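PDB 6DX1: RNA-dependent RNA polymerase from Qualyub virus, which probably acts, through its viral OTU cysteine-protease domain, as a deubiquitinase that cleaves ubiquitin from modified proteins. Local coordinates for residues I8-V13 and T114-K119; N40-A45 and I141-I146; T48-T53 and K61-E66; T70-D73 and G77-Q80; E86-E91 and G100-E105. All coordinates share one frame; numbering follows the deposited sequence.

Interaction 1: I8-V13 and T114-K119; sequences IVWEHV and TVIFWK
Trp-10 gives the most surface to this contact, and its six-membered ring does the touching. Its CG lies anti to the carbonyl carbon (chi1 -67°), which sends that ring toward strand 114-120. CZ2 of Trp-10 lies 4.2 Å from CH2 of Trp-118, and the two indole side chains cross at about a right angle. The neighbouring CH2 of Trp-10 meets the CG2 branch of Ile-116, also at 4.2 Å. Ile-8 brings its CD1 tip to the edge of the Trp-118 ring. Each indole is also backed within its own segment. CG2 of Ile-8 sits 3.3 Å above one face of Trp-10, and CG2 of Ile-116 lies over one face of Trp-118. The indole nitrogen of Trp-118 bonds to Asn-142 OD1. Arg-131 makes a cation-pi contact with Trp-10. Strands 17-25 and 125-132 lie between strands 11-14 and 114-120 in the sheet. This is apolar, partly buried packing of the N-terminal segment over one face of the central mixed beta-sheet of the viral OTU fold.

Interaction 2: N40-A45 and I141-I146; sequences NCFFRA and INLLHI
Leu-143 meets Phe-42 and Ala-45 where a helix packs on the central sheet of the OTU fold. The helix is 41-51 and the strand is 140-146. The N-C-F-F-R-A sequence at the helix start matches the segment that carries the nucleophilic cysteine in OTU proteases. CB of Leu-143 points toward the helix. CG, anti to the carbonyl carbon (chi1 -59°), carries the chain on toward the helix and splits it into two methyls, one for each partner. CD1 takes the Phe-42 side, 3.7 Å from Phe-42 CD1 and 3.8 Å from Phe-42 CE1. It reaches the ring obliquely, and the two side chains cross at about a right angle. Phe-42 has its CG anti to the backbone N (chi1 170°), which swings the ring from the helix toward the strand. Phe-117 touches both Phe-42 and Leu-143 and joins them to the next strand. All three residues are buried, and no hydrogen bond links the segments. The other methyl of Leu-143, CD2, sits 3.5 Å from CB of Ala-45.

Interaction 3: T48-T53 and K61-E66; sequences TFLYDT and KNMCRE
Met-63 supplies one whole side of this contact, and its terminal methyl does most of the touching. CE of Met-63 lies 3.3 Å from OH of Tyr-51 and 4.0 Å from CD1 of Leu-50. SD of Met-63 is also 4.0 Å from Leu-50 CD1. The Leu-50 and Met-63 side chains reach toward each other, tip to tip. Tyr-51 comes from the opposite direction to Met-63, and the methyl approaches its ring obliquely. The shape of Met-63 sets this up. Its CG stands between the backbone N and the carbonyl carbon (chi1 69°), and the chain bends at its end (chi3 59°). Tyr-51 is supported from its own helix, with CB of Leu-50 3.8 Å above the ring centre. Leu-107 and Leu-110 of helix 101-111 also touch Met-63. Away from the contact, Arg-65 binds helix 57-70 to its neighbours. Its NH1 bonds to Ser-92 OG at the end of helix 85-92, while its NH2 donates to Asn-62 OD1 at 2.8 Å within the helix. Segments 48-53 and 61-66 share no hydrogen bond. Across them the hydroxyl of Tyr-51 meets only a methyl, so this is a small surface contact that rests on van der Waals packing.

Interaction 4: T70-D73 and G77-Q80; sequences TNWD and GVHQ
His-79 NE2 donates to the backbone O of Trp-72 at 2.7 Å. The bond is short but bent, with an N-H...O angle of 135°. The donor stands above the carbonyl plane and off the lone-pair directions. The CD2 corner of the same imidazole lies over one face of the Trp-72 indole. CD2 of His-79 is 3.2 Å above that plane, offset toward the rim and close to CE2 and CZ2. The imidazole is turned by 43° against the five-membered ring of the indole, so the pair is oblique. Trp-72 has CG anti to the backbone N (chi1 -177°), beside its carbonyl carbon. This puts the indole and the carbonyl oxygen where one histidine meets both. Val-78 adds apolar packing, with CG1 at 3.6 Å from Trp-72 CZ3. The contact closes the short connection, with a 3-10 turn at Trp-72 and Asp-73, between helix 57-70 and the short, weakly bonded helix 76-79. Helix 101-111 lies against the latter: Val-102 and Ile-106 touch Val-78, and Glu-105 accepts a hydrogen bond from Gly-77 N.

Interaction 5: E86-E91 and G100-E105; sequences EHYARE and GSVEAE
Tyr-88 and Glu-103 make the polar part of this contact. OH of Tyr-88 donates to OE2 of Glu-103 at 2.6 Å. The oxygen lies at the edge of the tyrosine ring, in its plane, and uses the anti lone pair. Ring and carboxylate planes are turned by 29°. OE2 has a second partner, the hydroxyl of Tyr-97. The other oxygen, OE1 of Glu-103, accepts from the backbone N of Gly-100 at 3.0 Å. That bond meets OE1 nearly along its C-O axis, with an N-H...O angle of 151°. Three bonds thus hold the carboxylate and fix its rotation. If charged, the buried carboxylate would probably be eased by these neutral partners and by the nearby N-terminal end of helix 101-111. Glu-103 reaches back because its chain bends at chi2 (79°).

The apolar part is smaller. CE1 of Tyr-88 lies 3.9 Å from CG1 of Val-102, and the two side chains slide past each other in opposite directions. Around it, Phe-82 meets the Tyr-88 ring edge-to-face, and Cys-64 and Ala-68 of helix 57-70 also touch this tyrosine.

The Glu-103 carboxylate, at N3, accepts from the N-cap backbone N-H. Gly-100 has no side chain to return the bond, so this is not a full capping box. The contact joins this helix start to helix 85-92 within the helical part of the OTU fold.

Overall arrangement
From the N terminus, segment 8-13 opens the loop that interaction 1 closes at strand 114-120. Interaction 2 starts inside that loop, at helix 41-51, and closes beyond it at strand 140-146, so the two cross. Their strands adjoin in the sheet. Interactions 3, 4 and 5 follow in series, nested in both long loops. Interaction 3 shares helix 41-51 with interaction 2 and joins it to helix 57-70. Interactions 4 and 5 close short loops in the helical part, where helices 76-79 and 101-111 touch. Interaction 3 meets interaction 5 along helices 57-70 and 85-92, through Arg-65 against Ala-89. Ala-104 packs on Phe-117 and Val-115, bringing helix 101-111 back against the sheet.

Interaction 1: I8-V13 and T114-K119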
# COMPACT_ATOMS: atom_id res chain seq x y z
N ILE A 8 -8.29 13.99 10.81
CA ILE A 8 -7.70 13.90 9.48
C ILE A 8 -8.72 14.38 8.46
O ILE A 8 -9.87 13.93 8.47
CB ILE A 8 -7.25 12.47 9.15
CG1 ILE A 8 -6.24 11.99 10.19
CG2 ILE A 8 -6.62 12.43 7.77
CD1 ILE A 8 -5.74 10.58 9.95
N VAL A 9 -8.29 15.28 7.58
CA VAL A 9 -9.15 15.78 6.51
C VAL A 9 -8.71 15.05 5.24
O VAL A 9 -7.83 15.50 4.51
CB VAL A 9 -9.05 17.30 6.35
CG1 VAL A 9 -10.04 17.78 5.30
CG2 VAL A 9 -9.31 17.98 7.69
N TRP A 10 -9.34 13.90 4.99
CA TRP A 10 -9.07 13.15 3.76
C TRP A 10 -9.77 13.83 2.59
O TRP A 10 -10.97 14.12 2.66
CB TRP A 10 -9.55 11.71 3.89
CG TRP A 10 -8.82 10.87 4.88
CD1 TRP A 10 -9.27 10.46 6.10
CD2 TRP A 10 -7.49 10.33 4.74
NE1 TRP A 10 -8.32 9.69 6.73
CE2 TRP A 10 -7.22 9.60 5.92
CE3 TRP A 10 -6.52 10.40 3.74
CZ2 TRP A 10 -6.00 8.94 6.12
CZ3 TRP A 10 -5.31 9.75 3.94
CH2 TRP A 10 -5.07 9.02 5.13
N GLU A 11 -9.02 14.07 1.52
CA GLU A 11 -9.54 14.72 0.32
C GLU A 11 -9.57 13.72 -0.82
O GLU A 11 -8.57 13.04 -1.07
CB GLU A 11 -8.68 15.92 -0.04
CG GLU A 11 -9.07 16.58 -1.35
CD GLU A 11 -8.45 17.94 -1.52
OE1 GLU A 11 -9.04 18.93 -1.02
OE2 GLU A 11 -7.37 18.02 -2.14
N HIS A 12 -10.70 13.63 -1.52
CA HIS A 12 -10.82 12.72 -2.65
C HIS A 12 -9.71 12.95 -3.68
O HIS A 12 -9.40 14.09 -4.05
CB HIS A 12 -12.18 12.89 -3.34
CG HIS A 12 -12.38 11.97 -4.50
ND1 HIS A 12 -12.59 10.62 -4.35
CD2 HIS A 12 -12.39 12.21 -5.83
CE1 HIS A 12 -12.73 10.06 -5.54
NE2 HIS A 12 -12.61 11.01 -6.46
N VAL A 13 -9.14 11.84 -4.16
CA VAL A 13 -8.19 11.85 -5.27
C VAL A 13 -8.81 11.24 -6.52
O VAL A 13 -8.92 11.90 -7.56
CB VAL A 13 -6.87 11.14 -4.89
CG1 VAL A 13 -5.97 10.97 -6.11
CG2 VAL A 13 -6.14 11.91 -3.81
N THR A 114 -8.59 -1.36 4.13
CA THR A 114 -7.98 -0.10 3.75
C THR A 114 -6.46 -0.25 3.73
O THR A 114 -5.89 -0.98 4.53
CB THR A 114 -8.44 0.97 4.74
OG1 THR A 114 -9.86 1.09 4.63
CG2 THR A 114 -7.77 2.31 4.49
N VAL A 115 -5.82 0.43 2.77
CA VAL A 115 -4.36 0.48 2.66
C VAL A 115 -3.95 1.94 2.76
O VAL A 115 -4.50 2.78 2.05
CB VAL A 115 -3.88 -0.14 1.33
CG1 VAL A 115 -2.35 -0.04 1.22
CG2 VAL A 115 -4.34 -1.58 1.19
N ILE A 116 -2.98 2.24 3.64
CA ILE A 116 -2.53 3.61 3.84
C ILE A 116 -1.01 3.69 3.68
O ILE A 116 -0.29 2.87 4.25
CB ILE A 116 -2.94 4.17 5.21
CG1 ILE A 116 -4.45 4.02 5.41
CG2 ILE A 116 -2.54 5.64 5.32
CD1 ILE A 116 -4.87 4.37 6.85
N PHE A 117 -0.55 4.66 2.89
CA PHE A 117 0.87 5.03 2.81
C PHE A 117 1.09 6.28 3.65
O PHE A 117 0.53 7.34 3.35
CB PHE A 117 1.29 5.37 1.37
CG PHE A 117 1.17 4.25 0.36
CD1 PHE A 117 0.83 2.95 0.71
CD2 PHE A 117 1.43 4.55 -0.99
CE1 PHE A 117 0.74 1.96 -0.27
CE2 PHE A 117 1.34 3.56 -1.97
CZ PHE A 117 1.00 2.27 -1.62
N TRP A 118 1.96 6.18 4.65
CA TRP A 118 2.27 7.30 5.53
C TRP A 118 3.65 7.83 5.16
O TRP A 118 4.66 7.14 5.35
CB TRP A 118 2.23 6.85 6.99
CG TRP A 118 0.91 6.33 7.50
CD1 TRP A 118 0.60 5.02 7.79
CD2 TRP A 118 -0.25 7.10 7.83
NE1 TRP A 118 -0.70 4.94 8.28
CE2 TRP A 118 -1.23 6.20 8.31
CE3 TRP A 118 -0.56 8.47 7.75
CZ2 TRP A 118 -2.51 6.62 8.72
CZ3 TRP A 118 -1.83 8.89 8.16
CH2 TRP A 118 -2.78 7.97 8.63
N LYS A 119 3.70 9.07 4.66
CA LYS A 119 4.94 9.66 4.16
C LYS A 119 5.85 10.09 5.31
O LYS A 119 5.43 10.86 6.19
CB LYS A 119 4.63 10.87 3.28
CG LYS A 119 5.87 11.61 2.78
CD LYS A 119 5.46 12.91 2.07
CE LYS A 119 6.66 13.57 1.42
NZ LYS A 119 6.31 14.92 0.91

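Interaction 2: N40-A45 and I141-I146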
# COMPACT_ATOMS: atom_id res chain seq x y z
N ASN A 40 11.21 -5.02 -4.22
CA ASN A 40 10.00 -5.74 -3.85
C ASN A 40 9.44 -5.27 -2.51
O ASN A 40 8.52 -5.91 -1.99
CB ASN A 40 10.29 -7.24 -3.80
CG ASN A 40 10.59 -7.80 -5.18
OD1 ASN A 40 9.77 -7.67 -6.08
ND2 ASN A 40 11.75 -8.41 -5.34
N CYS A 41 9.95 -4.17 -1.97
CA CYS A 41 9.64 -3.78 -0.60
C CYS A 41 8.13 -3.59 -0.36
O CYS A 41 7.65 -3.91 0.73
CB CYS A 41 10.40 -2.51 -0.23
SG CYS A 41 10.10 -1.14 -1.35
N PHE A 42 7.39 -3.05 -1.33
CA PHE A 42 5.94 -2.92 -1.15
C PHE A 42 5.31 -4.29 -0.86
O PHE A 42 4.56 -4.46 0.12
CB PHE A 42 5.28 -2.29 -2.38
CG PHE A 42 3.77 -2.36 -2.34
CD1 PHE A 42 3.04 -1.36 -1.73
CD2 PHE A 42 3.09 -3.46 -2.84
CE1 PHE A 42 1.65 -1.43 -1.64
CE2 PHE A 42 1.71 -3.55 -2.74
CZ PHE A 42 0.99 -2.53 -2.14
N PHE A 43 5.62 -5.27 -1.70
CA PHE A 43 5.07 -6.61 -1.53
C PHE A 43 5.60 -7.28 -0.27
O PHE A 43 4.90 -8.11 0.34
CB PHE A 43 5.40 -7.45 -2.77
CG PHE A 43 4.82 -6.88 -4.03
CD1 PHE A 43 3.45 -6.97 -4.27
CD2 PHE A 43 5.63 -6.26 -4.98
CE1 PHE A 43 2.90 -6.46 -5.43
CE2 PHE A 43 5.09 -5.75 -6.15
CZ PHE A 43 3.71 -5.84 -6.38
N ARG A 44 6.83 -6.96 0.12
CA ARG A 44 7.38 -7.49 1.37
C ARG A 44 6.61 -6.97 2.57
O ARG A 44 6.37 -7.71 3.54
CB ARG A 44 8.86 -7.11 1.49
CG ARG A 44 9.76 -7.82 0.51
CD ARG A 44 11.18 -7.27 0.55
NE ARG A 44 11.98 -8.02 -0.40
CZ ARG A 44 12.42 -9.25 -0.17
NH1 ARG A 44 12.17 -9.85 1.00
NH2 ARG A 44 13.11 -9.89 -1.10
N ALA A 45 6.23 -5.69 2.54
CA ALA A 45 5.48 -5.11 3.65
C ALA A 45 4.10 -5.75 3.75
O ALA A 45 3.65 -6.10 4.85
CB ALA A 45 5.37 -3.59 3.47
N ILE A 141 -4.03 -1.85 6.43
CA ILE A 141 -2.62 -2.17 6.23
C ILE A 141 -1.88 -0.84 6.16
O ILE A 141 -2.09 -0.07 5.22
CB ILE A 141 -2.39 -2.99 4.96
CG1 ILE A 141 -3.26 -4.25 4.96
CG2 ILE A 141 -0.91 -3.35 4.81
CD1 ILE A 141 -3.12 -5.10 3.68
N ASN A 142 -1.05 -0.56 7.15
CA ASN A 142 -0.32 0.69 7.26
C ASN A 142 1.11 0.49 6.79
O ASN A 142 1.82 -0.37 7.30
CB ASN A 142 -0.31 1.19 8.71
CG ASN A 142 -1.70 1.52 9.21
OD1 ASN A 142 -2.19 2.63 8.99
ND2 ASN A 142 -2.36 0.57 9.86
N LEU A 143 1.55 1.32 5.83
CA LEU A 143 2.91 1.25 5.33
C LEU A 143 3.63 2.58 5.58
O LEU A 143 3.05 3.66 5.43
CB LEU A 143 2.93 0.95 3.82
CG LEU A 143 2.29 -0.34 3.32
CD1 LEU A 143 2.78 -0.63 1.91
CD2 LEU A 143 2.60 -1.51 4.24
N LEU A 144 4.90 2.50 5.96
CA LEU A 144 5.72 3.70 6.08
C LEU A 144 6.38 3.92 4.73
O LEU A 144 7.14 3.06 4.25
CB LEU A 144 6.76 3.56 7.19
CG LEU A 144 7.48 4.85 7.57
CD1 LEU A 144 6.53 5.80 8.31
CD2 LEU A 144 8.73 4.57 8.41
N HIS A 145 6.04 5.03 4.08
CA HIS A 145 6.49 5.32 2.72
C HIS A 145 7.61 6.35 2.82
O HIS A 145 7.36 7.52 3.11
CB HIS A 145 5.32 5.85 1.90
CG HIS A 145 5.61 5.99 0.44
ND1 HIS A 145 4.78 6.67 -0.42
CD2 HIS A 145 6.64 5.52 -0.31
CE1 HIS A 145 5.29 6.63 -1.64
NE2 HIS A 145 6.41 5.94 -1.61
N ILE A 146 8.85 5.90 2.62
CA ILE A 146 9.99 6.79 2.81
C ILE A 146 10.65 7.09 1.47
O ILE A 146 10.10 6.76 0.41
CB ILE A 146 10.98 6.20 3.84
CG1 ILE A 146 11.71 4.98 3.26
CG2 ILE A 146 10.26 5.78 5.13
CD1 ILE A 146 12.78 4.43 4.21

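Interaction 3: T48-T53 and K61-E66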
# COMPACT_ATOMS: atom_id res chain seq x y z
N THR A 48 4.37 -9.15 5.18
CA THR A 48 4.49 -9.15 6.64
C THR A 48 3.13 -9.06 7.30
O THR A 48 2.87 -9.73 8.31
CB THR A 48 5.41 -8.00 7.07
OG1 THR A 48 6.66 -8.13 6.39
CG2 THR A 48 5.66 -8.05 8.58
N PHE A 49 2.22 -8.27 6.73
CA PHE A 49 0.87 -8.16 7.27
C PHE A 49 0.11 -9.49 7.18
O PHE A 49 -0.54 -9.92 8.14
CB PHE A 49 0.10 -7.07 6.52
CG PHE A 49 -1.36 -6.99 6.91
CD1 PHE A 49 -1.75 -6.22 8.00
CD2 PHE A 49 -2.32 -7.67 6.19
CE1 PHE A 49 -3.09 -6.15 8.35
CE2 PHE A 49 -3.66 -7.60 6.55
CZ PHE A 49 -4.03 -6.84 7.63
N LEU A 50 0.17 -10.13 6.01
CA LEU A 50 -0.63 -11.33 5.76
C LEU A 50 -0.05 -12.57 6.42
O LEU A 50 -0.80 -13.42 6.91
CB LEU A 50 -0.77 -11.58 4.26
CG LEU A 50 -1.54 -10.54 3.45
CD1 LEU A 50 -1.41 -10.78 1.96
CD2 LEU A 50 -3.00 -10.56 3.88
N TYR A 51 1.28 -12.70 6.43
CA TYR A 51 1.95 -13.96 6.77
C TYR A 51 2.89 -13.88 7.96
O TYR A 51 3.48 -14.90 8.34
CB TYR A 51 2.74 -14.47 5.56
CG TYR A 51 1.93 -14.57 4.29
CD1 TYR A 51 2.35 -13.94 3.14
CD2 TYR A 51 0.75 -15.30 4.25
CE1 TYR A 51 1.63 -14.03 1.97
CE2 TYR A 51 0.01 -15.40 3.09
CZ TYR A 51 0.45 -14.75 1.95
OH TYR A 51 -0.27 -14.85 0.78
N ASP A 52 3.07 -12.70 8.57
CA ASP A 52 4.03 -12.46 9.65
C ASP A 52 5.47 -12.71 9.22
O ASP A 52 6.34 -12.95 10.06
CB ASP A 52 3.69 -13.28 10.90
CG ASP A 52 2.30 -13.01 11.42
OD1 ASP A 52 1.92 -11.82 11.50
OD2 ASP A 52 1.57 -13.97 11.73
N THR A 53 5.73 -12.65 7.91
CA THR A 53 7.07 -12.73 7.36
C THR A 53 7.06 -12.04 6.01
O THR A 53 6.08 -12.12 5.28
CB THR A 53 7.56 -14.18 7.17
OG1 THR A 53 8.84 -14.16 6.53
CG2 THR A 53 6.61 -14.96 6.29
N LYS A 61 2.45 -10.71 -5.02
CA LYS A 61 2.45 -10.36 -6.44
C LYS A 61 1.49 -11.25 -7.21
O LYS A 61 0.73 -10.76 -8.06
CB LYS A 61 3.87 -10.48 -7.03
CG LYS A 61 4.88 -9.58 -6.33
CD LYS A 61 6.22 -9.52 -7.06
CE LYS A 61 6.11 -8.70 -8.35
NZ LYS A 61 7.43 -8.54 -9.01
N ASN A 62 1.48 -12.55 -6.89
CA ASN A 62 0.58 -13.50 -7.54
C ASN A 62 -0.88 -13.12 -7.33
O ASN A 62 -1.69 -13.17 -8.26
CB ASN A 62 0.82 -14.91 -7.01
CG ASN A 62 2.06 -15.56 -7.57
OD1 ASN A 62 2.58 -15.15 -8.61
ND2 ASN A 62 2.55 -16.59 -6.87
N MET A 63 -1.26 -12.79 -6.09
CA MET A 63 -2.67 -12.54 -5.83
C MET A 63 -3.13 -11.24 -6.49
O MET A 63 -4.29 -11.14 -6.89
CB MET A 63 -2.96 -12.52 -4.32
CG MET A 63 -2.39 -11.34 -3.56
SD MET A 63 -2.74 -11.42 -1.78
CE MET A 63 -1.98 -12.98 -1.31
N CYS A 64 -2.23 -10.28 -6.65
CA CYS A 64 -2.57 -9.06 -7.39
C CYS A 64 -2.85 -9.37 -8.86
O CYS A 64 -3.82 -8.87 -9.43
CB CYS A 64 -1.44 -8.04 -7.28
SG CYS A 64 -1.34 -7.25 -5.65
N ARG A 65 -1.99 -10.18 -9.49
CA ARG A 65 -2.22 -10.54 -10.88
C ARG A 65 -3.53 -11.29 -11.04
O ARG A 65 -4.27 -11.06 -12.00
CB ARG A 65 -1.05 -11.39 -11.40
CG ARG A 65 0.19 -10.59 -11.70
CD ARG A 65 1.27 -11.46 -12.33
NE ARG A 65 1.94 -12.33 -11.37
CZ ARG A 65 3.07 -12.01 -10.74
NH1 ARG A 65 3.67 -10.85 -10.98
NH2 ARG A 65 3.61 -12.86 -9.87
N GLU A 66 -3.83 -12.19 -10.10
CA GLU A 66 -5.05 -12.99 -10.21
C GLU A 66 -6.30 -12.13 -10.07
O GLU A 66 -7.28 -12.32 -10.80
CB GLU A 66 -5.05 -14.11 -9.18
CG GLU A 66 -4.18 -15.28 -9.61
CD GLU A 66 -3.72 -16.13 -8.45
OE1 GLU A 66 -2.85 -17.00 -8.67
OE2 GLU A 66 -4.25 -15.95 -7.33

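Interaction 4: T70-D73 and G77-Q80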
# COMPACT_ATOMS: atom_id res chain seq x y z
N THR A 70 -9.52 -11.64 -12.63
CA THR A 70 -10.88 -12.03 -12.31
C THR A 70 -11.80 -10.83 -12.10
O THR A 70 -13.02 -10.96 -12.25
CB THR A 70 -10.90 -12.91 -11.06
OG1 THR A 70 -10.37 -12.18 -9.94
CG2 THR A 70 -10.05 -14.17 -11.28
N ASN A 71 -11.24 -9.67 -11.76
CA ASN A 71 -12.03 -8.52 -11.33
C ASN A 71 -11.56 -7.25 -12.02
O ASN A 71 -11.62 -6.16 -11.44
CB ASN A 71 -11.97 -8.37 -9.81
CG ASN A 71 -12.70 -9.48 -9.07
OD1 ASN A 71 -12.27 -10.64 -9.08
ND2 ASN A 71 -13.80 -9.13 -8.42
N TRP A 72 -11.11 -7.37 -13.27
CA TRP A 72 -10.55 -6.23 -14.00
C TRP A 72 -11.48 -5.03 -13.99
O TRP A 72 -11.03 -3.88 -13.87
CB TRP A 72 -10.25 -6.65 -15.44
CG TRP A 72 -9.61 -5.59 -16.28
CD1 TRP A 72 -10.18 -4.90 -17.32
CD2 TRP A 72 -8.26 -5.11 -16.17
NE1 TRP A 72 -9.27 -4.02 -17.86
CE2 TRP A 72 -8.09 -4.13 -17.18
CE3 TRP A 72 -7.18 -5.41 -15.33
CZ2 TRP A 72 -6.88 -3.45 -17.36
CZ3 TRP A 72 -5.98 -4.73 -15.52
CH2 TRP A 72 -5.85 -3.76 -16.53
N ASP A 73 -12.79 -5.27 -14.09
CA ASP A 73 -13.76 -4.18 -14.23
C ASP A 73 -13.79 -3.27 -13.01
O ASP A 73 -14.24 -2.13 -13.13
CB ASP A 73 -15.16 -4.74 -14.47
CG ASP A 73 -15.35 -5.25 -15.88
OD1 ASP A 73 -14.53 -4.90 -16.76
OD2 ASP A 73 -16.33 -5.99 -16.11
N GLY A 77 -8.16 2.57 -11.37
CA GLY A 77 -6.81 3.10 -11.21
C GLY A 77 -5.80 2.32 -12.02
O GLY A 77 -4.94 2.91 -12.68
N VAL A 78 -5.89 0.99 -11.97
CA VAL A 78 -5.02 0.13 -12.76
C VAL A 78 -5.18 0.43 -14.25
O VAL A 78 -4.20 0.42 -15.00
CB VAL A 78 -5.32 -1.35 -12.47
CG1 VAL A 78 -4.44 -2.27 -13.32
CG2 VAL A 78 -5.13 -1.67 -10.98
N HIS A 79 -6.41 0.72 -14.67
CA HIS A 79 -6.68 0.97 -16.09
C HIS A 79 -5.92 2.16 -16.63
O HIS A 79 -5.73 2.27 -17.85
CB HIS A 79 -8.17 1.20 -16.32
CG HIS A 79 -9.03 0.04 -15.94
ND1 HIS A 79 -10.39 0.15 -15.78
CD2 HIS A 79 -8.72 -1.25 -15.68
CE1 HIS A 79 -10.89 -1.03 -15.44
NE2 HIS A 79 -9.89 -1.89 -15.38
N GLN A 80 -5.53 3.09 -15.76
CA GLN A 80 -4.79 4.27 -16.22
C GLN A 80 -3.42 3.91 -16.77
O GLN A 80 -2.85 4.68 -17.55
CB GLN A 80 -4.63 5.27 -15.08
CG GLN A 80 -5.92 5.76 -14.46
CD GLN A 80 -5.68 6.67 -13.26
OE1 GLN A 80 -5.12 6.25 -12.25
NE2 GLN A 80 -6.10 7.92 -13.39

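Interaction 5: E86-E91 and G100-E105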
# COMPACT_ATOMS: atom_id res chain seq x y z
N GLU A 86 -3.53 -9.12 -18.99
CA GLU A 86 -2.33 -9.76 -19.50
C GLU A 86 -1.17 -8.78 -19.54
O GLU A 86 -0.02 -9.15 -19.24
CB GLU A 86 -2.60 -10.36 -20.88
CG GLU A 86 -3.87 -11.23 -20.96
CD GLU A 86 -5.16 -10.41 -21.03
OE1 GLU A 86 -6.25 -10.95 -20.74
OE2 GLU A 86 -5.08 -9.22 -21.38
N HIS A 87 -1.45 -7.52 -19.89
CA HIS A 87 -0.42 -6.49 -19.86
C HIS A 87 0.09 -6.26 -18.44
O HIS A 87 1.31 -6.18 -18.22
CB HIS A 87 -0.98 -5.19 -20.47
CG HIS A 87 -0.01 -4.05 -20.47
ND1 HIS A 87 -0.42 -2.73 -20.55
CD2 HIS A 87 1.34 -4.02 -20.41
CE1 HIS A 87 0.64 -1.94 -20.52
NE2 HIS A 87 1.72 -2.70 -20.45
N TYR A 88 -0.82 -6.18 -17.46
CA TYR A 88 -0.38 -6.02 -16.08
C TYR A 88 0.47 -7.21 -15.62
O TYR A 88 1.51 -7.02 -14.98
CB TYR A 88 -1.58 -5.84 -15.15
CG TYR A 88 -1.16 -5.83 -13.69
CD1 TYR A 88 -0.43 -4.78 -13.19
CD2 TYR A 88 -1.46 -6.90 -12.85
CE1 TYR A 88 -0.00 -4.77 -11.87
CE2 TYR A 88 -1.04 -6.91 -11.53
CZ TYR A 88 -0.31 -5.83 -11.05
OH TYR A 88 0.13 -5.80 -9.74
N ALA A 89 0.04 -8.43 -15.94
CA ALA A 89 0.79 -9.61 -15.53
C ALA A 89 2.19 -9.60 -16.14
O ALA A 89 3.17 -9.94 -15.47
CB ALA A 89 0.04 -10.88 -15.93
N ARG A 90 2.28 -9.21 -17.42
CA ARG A 90 3.56 -9.16 -18.11
C ARG A 90 4.52 -8.19 -17.43
O ARG A 90 5.68 -8.54 -17.17
CB ARG A 90 3.33 -8.77 -19.58
CG ARG A 90 4.54 -8.30 -20.37
CD ARG A 90 4.16 -8.08 -21.84
NE ARG A 90 2.93 -8.80 -22.20
CZ ARG A 90 1.81 -8.21 -22.64
NH1 ARG A 90 1.81 -6.90 -22.78
NH2 ARG A 90 0.70 -8.90 -22.92
N GLU A 91 4.05 -6.99 -17.10
CA GLU A 91 4.93 -5.99 -16.51
C GLU A 91 5.26 -6.31 -15.06
O GLU A 91 6.40 -6.10 -14.62
CB GLU A 91 4.29 -4.60 -16.62
CG GLU A 91 4.20 -4.10 -18.06
CD GLU A 91 5.57 -3.89 -18.67
OE1 GLU A 91 6.42 -3.25 -18.01
OE2 GLU A 91 5.81 -4.38 -19.79
N GLY A 100 3.36 -0.43 -5.67
CA GLY A 100 2.94 0.85 -5.14
C GLY A 100 1.45 1.09 -5.26
O GLY A 100 0.65 0.19 -4.94
N SER A 101 1.07 2.28 -5.73
CA SER A 101 -0.34 2.69 -5.77
C SER A 101 -1.20 1.75 -6.58
O SER A 101 -2.38 1.53 -6.25
CB SER A 101 -0.44 4.11 -6.34
OG SER A 101 0.30 5.01 -5.52
N VAL A 102 -0.66 1.20 -7.68
CA VAL A 102 -1.44 0.24 -8.47
C VAL A 102 -1.88 -0.94 -7.60
O VAL A 102 -3.06 -1.32 -7.59
CB VAL A 102 -0.62 -0.23 -9.69
CG1 VAL A 102 -1.28 -1.42 -10.36
CG2 VAL A 102 -0.46 0.92 -10.68
N GLU A 103 -0.95 -1.52 -6.85
CA GLU A 103 -1.26 -2.67 -6.03
C GLU A 103 -2.02 -2.30 -4.76
O GLU A 103 -2.77 -3.13 -4.23
CB GLU A 103 0.03 -3.40 -5.69
CG GLU A 103 0.61 -4.16 -6.88
CD GLU A 103 1.36 -3.27 -7.88
OE1 GLU A 103 1.86 -2.19 -7.51
OE2 GLU A 103 1.45 -3.68 -9.06
N ALA A 104 -1.84 -1.08 -4.25
CA ALA A 104 -2.64 -0.64 -3.12
C ALA A 104 -4.12 -0.65 -3.48
O ALA A 104 -4.95 -1.12 -2.69
CB ALA A 104 -2.19 0.74 -2.64
N GLU A 105 -4.46 -0.17 -4.68
CA GLU A 105 -5.85 -0.26 -5.14
C GLU A 105 -6.30 -1.71 -5.23
O GLU A 105 -7.36 -2.07 -4.72
CB GLU A 105 -6.02 0.42 -6.50
CG GLU A 105 -7.46 0.28 -7.04
CD GLU A 105 -7.62 0.70 -8.49
OE1 GLU A 105 -8.77 0.85 -8.94
OE2 GLU A 105 -6.60 0.92 -9.17